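Local structure of hypothetical exported protein (Streptococcus pyogenes, 3PSQ) at residues A[28-36]-A[61-69]. The protein is a class B sortase involved in pilus assembly, probably acting as a cysteine transpeptidase that joins proteins through a thioester intermediate. Numbering follows the deposited sequence.
Sequences DLLAINSDV and INKSVEGEY. With ZN (zinc ion), chain P.
Asn33 reaches across to the turn 64-67 with its side-chain amide: ND2 donates to Val65 O over 2.9 Å along a nearly straight N-H line (177°). The acceptor lies in the plane of the amide, although ND2 itself stands above the plane of the Val65 carbonyl. With CG anti to the backbone N (chi1 177°), the amide extends toward the loop while OD1 turns back to accept from Asp35 N at 3.0 Å, closing an Asx turn. An asparagine suits this junction because one flat group both donates and accepts. Beside this polar link, branched Leu29 and Val65 present methyls to each other (CD1 to CG2, 4.0 Å), and Leu29 CD2 rests against the aliphatic CG of Glu66. Glu66 bends at chi2, bringing OE1 back to accept from Ser64 OG through its anti lone pair. Gly67 closes the turn at positive phi (96°), where a CB would jam against the preceding carbonyl O. Val36 CG2 packs 3.6 Å from Val65 O. Asp35 OD2 binds zinc at 2.0 Å; Tyr60 OH hydrogen-bonds to both this oxygen and Asn33 ND2, linking amide to zinc ligand, while extended Lys63 hydrogen-bonds to Glu59. The contact thus joins an Asx turn that follows helix 22-32 to a type I turn beside the Asp35-Glu55-Glu59 zinc site on the sortase fold.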
ATOM      1  N   ASP A  28       0.109  19.749  -9.500  1.00 51.57           N
ATOM      2  CA  ASP A  28      -1.134  20.011 -10.212  1.00 50.29           C
ATOM      3  C   ASP A  28      -2.278  19.137  -9.726  1.00 48.64           C
ATOM      4  O   ASP A  28      -3.367  19.628  -9.534  1.00 48.44           O
ATOM      5  CB  ASP A  28      -0.953  19.798 -11.709  1.00 50.81           C
ATOM      6  CG  ASP A  28      -0.364  21.001 -12.402  1.00 51.28           C
ATOM      7  OD1 ASP A  28      -0.059  22.009 -11.724  1.00 50.40           O
ATOM      8  OD2 ASP A  28      -0.201  20.924 -13.649  1.00 52.39           O
ATOM      9  N   LEU A  29      -2.041  17.842  -9.548  1.00 46.79           N
ATOM     10  CA  LEU A  29      -3.056  16.979  -8.952  1.00 45.87           C
ATOM     11  C   LEU A  29      -3.478  17.478  -7.601  1.00 45.60           C
ATOM     12  O   LEU A  29      -4.668  17.516  -7.288  1.00 46.04           O
ATOM     13  CB  LEU A  29      -2.594  15.516  -8.855  1.00 45.79           C
ATOM     14  CG  LEU A  29      -2.496  14.905 -10.235  1.00 46.02           C
ATOM     15  CD1 LEU A  29      -1.959  13.508 -10.232  1.00 48.13           C
ATOM     16  CD2 LEU A  29      -3.873  14.982 -10.898  1.00 47.42           C
ATOM     17  N   LEU A  30      -2.503  17.885  -6.800  1.00 45.54           N
ATOM     18  CA  LEU A  30      -2.763  18.364  -5.456  1.00 45.42           C
ATOM     19  C   LEU A  30      -3.678  19.560  -5.507  1.00 45.40           C
ATOM     20  O   LEU A  30      -4.533  19.739  -4.638  1.00 45.57           O
ATOM     21  CB  LEU A  30      -1.455  18.747  -4.776  1.00 45.78           C
ATOM     22  CG  LEU A  30      -0.669  17.569  -4.200  1.00 47.40           C
ATOM     23  CD1 LEU A  30       0.782  17.933  -3.847  1.00 46.65           C
ATOM     24  CD2 LEU A  30      -1.415  17.005  -3.014  1.00 43.55           C
ATOM     25  N   ALA A  31      -3.494  20.368  -6.541  1.00 45.66           N
ATOM     26  CA  ALA A  31      -4.228  21.612  -6.733  1.00 46.47           C
ATOM     27  C   ALA A  31      -5.663  21.356  -7.214  1.00 47.12           C
ATOM     28  O   ALA A  31      -6.553  22.199  -7.059  1.00 47.50           O
ATOM     29  CB  ALA A  31      -3.493  22.458  -7.757  1.00 46.01           C
ATOM     30  N   ILE A  32      -5.861  20.185  -7.807  1.00 47.29           N
ATOM     31  CA  ILE A  32      -7.090  19.823  -8.535  1.00 48.36           C
ATOM     32  C   ILE A  32      -8.054  19.037  -7.636  1.00 47.25           C
ATOM     33  O   ILE A  32      -9.263  19.161  -7.759  1.00 47.01           O
ATOM     34  CB  ILE A  32      -6.683  19.022  -9.829  1.00 48.65           C
ATOM     35  CG1 ILE A  32      -6.206  20.008 -10.885  1.00 50.82           C
ATOM     36  CG2 ILE A  32      -7.781  18.170 -10.406  1.00 50.97           C
ATOM     37  CD1 ILE A  32      -7.038  21.270 -10.844  1.00 53.87           C
ATOM     38  N   ASN A  33      -7.506  18.240  -6.728  1.00 45.94           N
ATOM     39  CA  ASN A  33      -8.310  17.359  -5.913  1.00 45.37           C
ATOM     40  C   ASN A  33      -7.644  17.269  -4.548  1.00 45.52           C
ATOM     41  O   ASN A  33      -6.610  16.610  -4.376  1.00 44.21           O
ATOM     42  CB  ASN A  33      -8.400  15.982  -6.614  1.00 45.69           C
ATOM     43  CG  ASN A  33      -9.182  14.923  -5.809  1.00 45.44           C
ATOM     44  OD1 ASN A  33      -9.842  15.223  -4.819  1.00 42.39           O
ATOM     45  ND2 ASN A  33      -9.078  13.686  -6.235  1.00 43.77           N
ATOM     46  N   SER A  34      -8.263  17.906  -3.562  1.00 46.61           N
ATOM     47  CA  SER A  34      -7.745  17.869  -2.192  1.00 47.20           C
ATOM     48  C   SER A  34      -7.654  16.454  -1.587  1.00 46.32           C
ATOM     49  O   SER A  34      -6.976  16.269  -0.557  1.00 46.26           O
ATOM     50  CB  SER A  34      -8.562  18.787  -1.294  1.00 47.91           C
ATOM     51  OG  SER A  34      -9.897  18.299  -1.169  1.00 52.92           O
ATOM     52  N   ASP A  35      -8.309  15.460  -2.209  1.00 44.77           N
ATOM     53  CA  ASP A  35      -8.080  14.046  -1.824  1.00 43.51           C
ATOM     54  C   ASP A  35      -6.659  13.532  -2.141  1.00 42.66           C
ATOM     55  O   ASP A  35      -6.191  12.578  -1.520  1.00 42.34           O
ATOM     56  CB  ASP A  35      -9.075  13.117  -2.527  1.00 44.06           C
ATOM     57  CG  ASP A  35     -10.479  13.173  -1.944  1.00 43.74           C
ATOM     58  OD1 ASP A  35     -10.746  13.997  -1.054  1.00 42.23           O
ATOM     59  OD2 ASP A  35     -11.326  12.370  -2.391  1.00 46.61           O
ATOM     60  N   VAL A  36      -6.001  14.121  -3.144  1.00 42.17           N
ATOM     61  CA  VAL A  36      -4.622  13.755  -3.495  1.00 41.94           C
ATOM     62  C   VAL A  36      -3.687  14.072  -2.304  1.00 42.21           C
ATOM     63  O   VAL A  36      -3.718  15.177  -1.782  1.00 40.67           O
ATOM     64  CB  VAL A  36      -4.148  14.445  -4.809  1.00 42.43           C
ATOM     65  CG1 VAL A  36      -2.668  14.129  -5.098  1.00 41.72           C
ATOM     66  CG2 VAL A  36      -5.051  14.019  -6.039  1.00 39.79           C
ATOM     67  N   ILE A  61     -13.349   3.328  -6.426  1.00 42.36           N
ATOM     68  CA  ILE A  61     -13.615   2.241  -7.390  1.00 42.07           C
ATOM     69  C   ILE A  61     -13.775   2.749  -8.838  1.00 42.70           C
ATOM     70  O   ILE A  61     -13.194   2.190  -9.737  1.00 43.97           O
ATOM     71  CB  ILE A  61     -14.885   1.420  -7.017  1.00 42.35           C
ATOM     72  CG1 ILE A  61     -14.697   0.667  -5.695  1.00 40.31           C
ATOM     73  CG2 ILE A  61     -15.297   0.480  -8.162  1.00 39.52           C
ATOM     74  CD1 ILE A  61     -16.001   0.207  -5.077  1.00 39.06           C
ATOM     75  N   ASN A  62     -14.506   3.837  -9.052  1.00 42.83           N
ATOM     76  CA  ASN A  62     -14.803   4.345 -10.396  1.00 42.58           C
ATOM     77  C   ASN A  62     -14.534   5.865 -10.456  1.00 41.83           C
ATOM     78  O   ASN A  62     -15.263   6.656 -11.098  1.00 40.60           O
ATOM     79  CB  ASN A  62     -16.289   4.078 -10.751  1.00 43.64           C
ATOM     80  CG  ASN A  62     -16.543   2.653 -11.244  1.00 45.39           C
ATOM     81  OD1 ASN A  62     -17.316   1.901 -10.636  1.00 51.44           O
ATOM     82  ND2 ASN A  62     -15.899   2.274 -12.351  1.00 47.35           N
ATOM     83  N   LYS A  63     -13.473   6.274  -9.777  1.00 41.31           N
ATOM     84  CA  LYS A  63     -13.079   7.672  -9.763  1.00 41.01           C
ATOM     85  C   LYS A  63     -11.576   7.809  -9.984  1.00 40.94           C
ATOM     86  O   LYS A  63     -10.782   7.077  -9.397  1.00 41.28           O
ATOM     87  CB  LYS A  63     -13.485   8.278  -8.421  1.00 40.52           C
ATOM     88  CG  LYS A  63     -13.365   9.782  -8.334  1.00 41.27           C
ATOM     89  CD  LYS A  63     -14.044  10.117  -7.016  1.00 42.43           C
ATOM     90  CE  LYS A  63     -14.058  11.564  -6.705  1.00 43.26           C
ATOM     91  NZ  LYS A  63     -14.597  11.712  -5.307  1.00 46.75           N
ATOM     92  N   SER A  64     -11.176   8.768 -10.805  1.00 41.28           N
ATOM     93  CA  SER A  64      -9.749   9.008 -11.086  1.00 41.83           C
ATOM     94  C   SER A  64      -9.106   9.945 -10.063  1.00 43.22           C
ATOM     95  O   SER A  64      -9.795  10.647  -9.317  1.00 43.32           O
ATOM     96  CB  SER A  64      -9.628   9.680 -12.450  1.00 40.88           C
ATOM     97  OG  SER A  64     -10.223  10.960 -12.362  1.00 42.86           O
ATOM     98  N   VAL A  65      -7.780  10.011 -10.073  1.00 44.62           N
ATOM     99  CA  VAL A  65      -7.063  10.956  -9.223  1.00 45.57           C
ATOM    100  C   VAL A  65      -7.492  12.392  -9.462  1.00 46.52           C
ATOM    101  O   VAL A  65      -7.459  13.191  -8.535  1.00 46.99           O
ATOM    102  CB  VAL A  65      -5.528  10.799  -9.290  1.00 45.65           C
ATOM    103  CG1 VAL A  65      -5.151   9.455  -8.777  1.00 46.83           C
ATOM    104  CG2 VAL A  65      -4.984  10.978 -10.730  1.00 46.07           C
ATOM    105  N   GLU A  66      -7.940  12.726 -10.668  1.00 47.22           N
ATOM    106  CA  GLU A  66      -8.409  14.094 -10.915  1.00 48.36           C
ATOM    107  C   GLU A  66      -9.790  14.322 -10.309  1.00 48.17           C
ATOM    108  O   GLU A  66     -10.235  15.452 -10.243  1.00 49.03           O
ATOM    109  CB  GLU A  66      -8.474  14.450 -12.419  1.00 49.19           C
ATOM    110  CG  GLU A  66      -7.165  14.469 -13.161  1.00 50.07           C
ATOM    111  CD  GLU A  66      -6.781  13.081 -13.673  1.00 52.67           C
ATOM    112  OE1 GLU A  66      -7.521  12.106 -13.447  1.00 53.92           O
ATOM    113  OE2 GLU A  66      -5.716  12.952 -14.311  1.00 56.57           O
ATOM    114  N   GLY A  67     -10.472  13.265  -9.875  1.00 48.11           N
ATOM    115  CA  GLY A  67     -11.778  13.423  -9.258  1.00 47.49           C
ATOM    116  C   GLY A  67     -12.956  13.220 -10.190  1.00 48.51           C
ATOM    117  O   GLY A  67     -14.084  13.631  -9.877  1.00 48.19           O
ATOM    118  N   GLU A  68     -12.721  12.591 -11.347  1.00 48.35           N
ATOM    119  CA  GLU A  68     -13.813  12.373 -12.277  1.00 47.82           C
ATOM    120  C   GLU A  68     -14.137  10.906 -12.402  1.00 46.83           C
ATOM    121  O   GLU A  68     -13.395  10.035 -11.928  1.00 46.91           O
ATOM    122  CB  GLU A  68     -13.468  12.923 -13.669  1.00 48.62           C
ATOM    123  CG  GLU A  68     -13.478  14.450 -13.773  1.00 52.65           C
ATOM    124  CD  GLU A  68     -13.329  14.910 -15.212  1.00 57.89           C
ATOM    125  OE1 GLU A  68     -12.486  14.323 -15.933  1.00 59.27           O
ATOM    126  OE2 GLU A  68     -14.063  15.841 -15.643  1.00 60.66           O
ATOM    127  N   TYR A  69     -15.229  10.632 -13.095  1.00 45.35           N
ATOM    128  CA  TYR A  69     -15.602   9.279 -13.354  1.00 45.07           C
ATOM    129  C   TYR A  69     -14.459   8.566 -14.070  1.00 43.90           C
ATOM    130  O   TYR A  69     -13.803   9.145 -14.915  1.00 43.55           O
ATOM    131  CB  TYR A  69     -16.900   9.207 -14.180  1.00 45.15           C
ATOM    132  CG  TYR A  69     -17.211   7.796 -14.574  1.00 45.54           C
ATOM    133  CD1 TYR A  69     -17.728   6.909 -13.650  1.00 45.93           C
ATOM    134  CD2 TYR A  69     -16.924   7.322 -15.851  1.00 48.98           C
ATOM    135  CE1 TYR A  69     -17.998   5.599 -13.972  1.00 48.01           C
ATOM    136  CE2 TYR A  69     -17.181   5.985 -16.182  1.00 50.74           C
ATOM    137  CZ  TYR A  69     -17.721   5.143 -15.230  1.00 51.13           C
ATOM    138  OH  TYR A  69     -17.962   3.823 -15.523  1.00 57.24           O
TER
HETATM  139 ZN    ZN P 326     -13.251  12.438  -1.794  1.00 40.17          ZN
HETATM  140  O   HOH W   1     -13.784  14.198  -2.685  1.00 38.09           O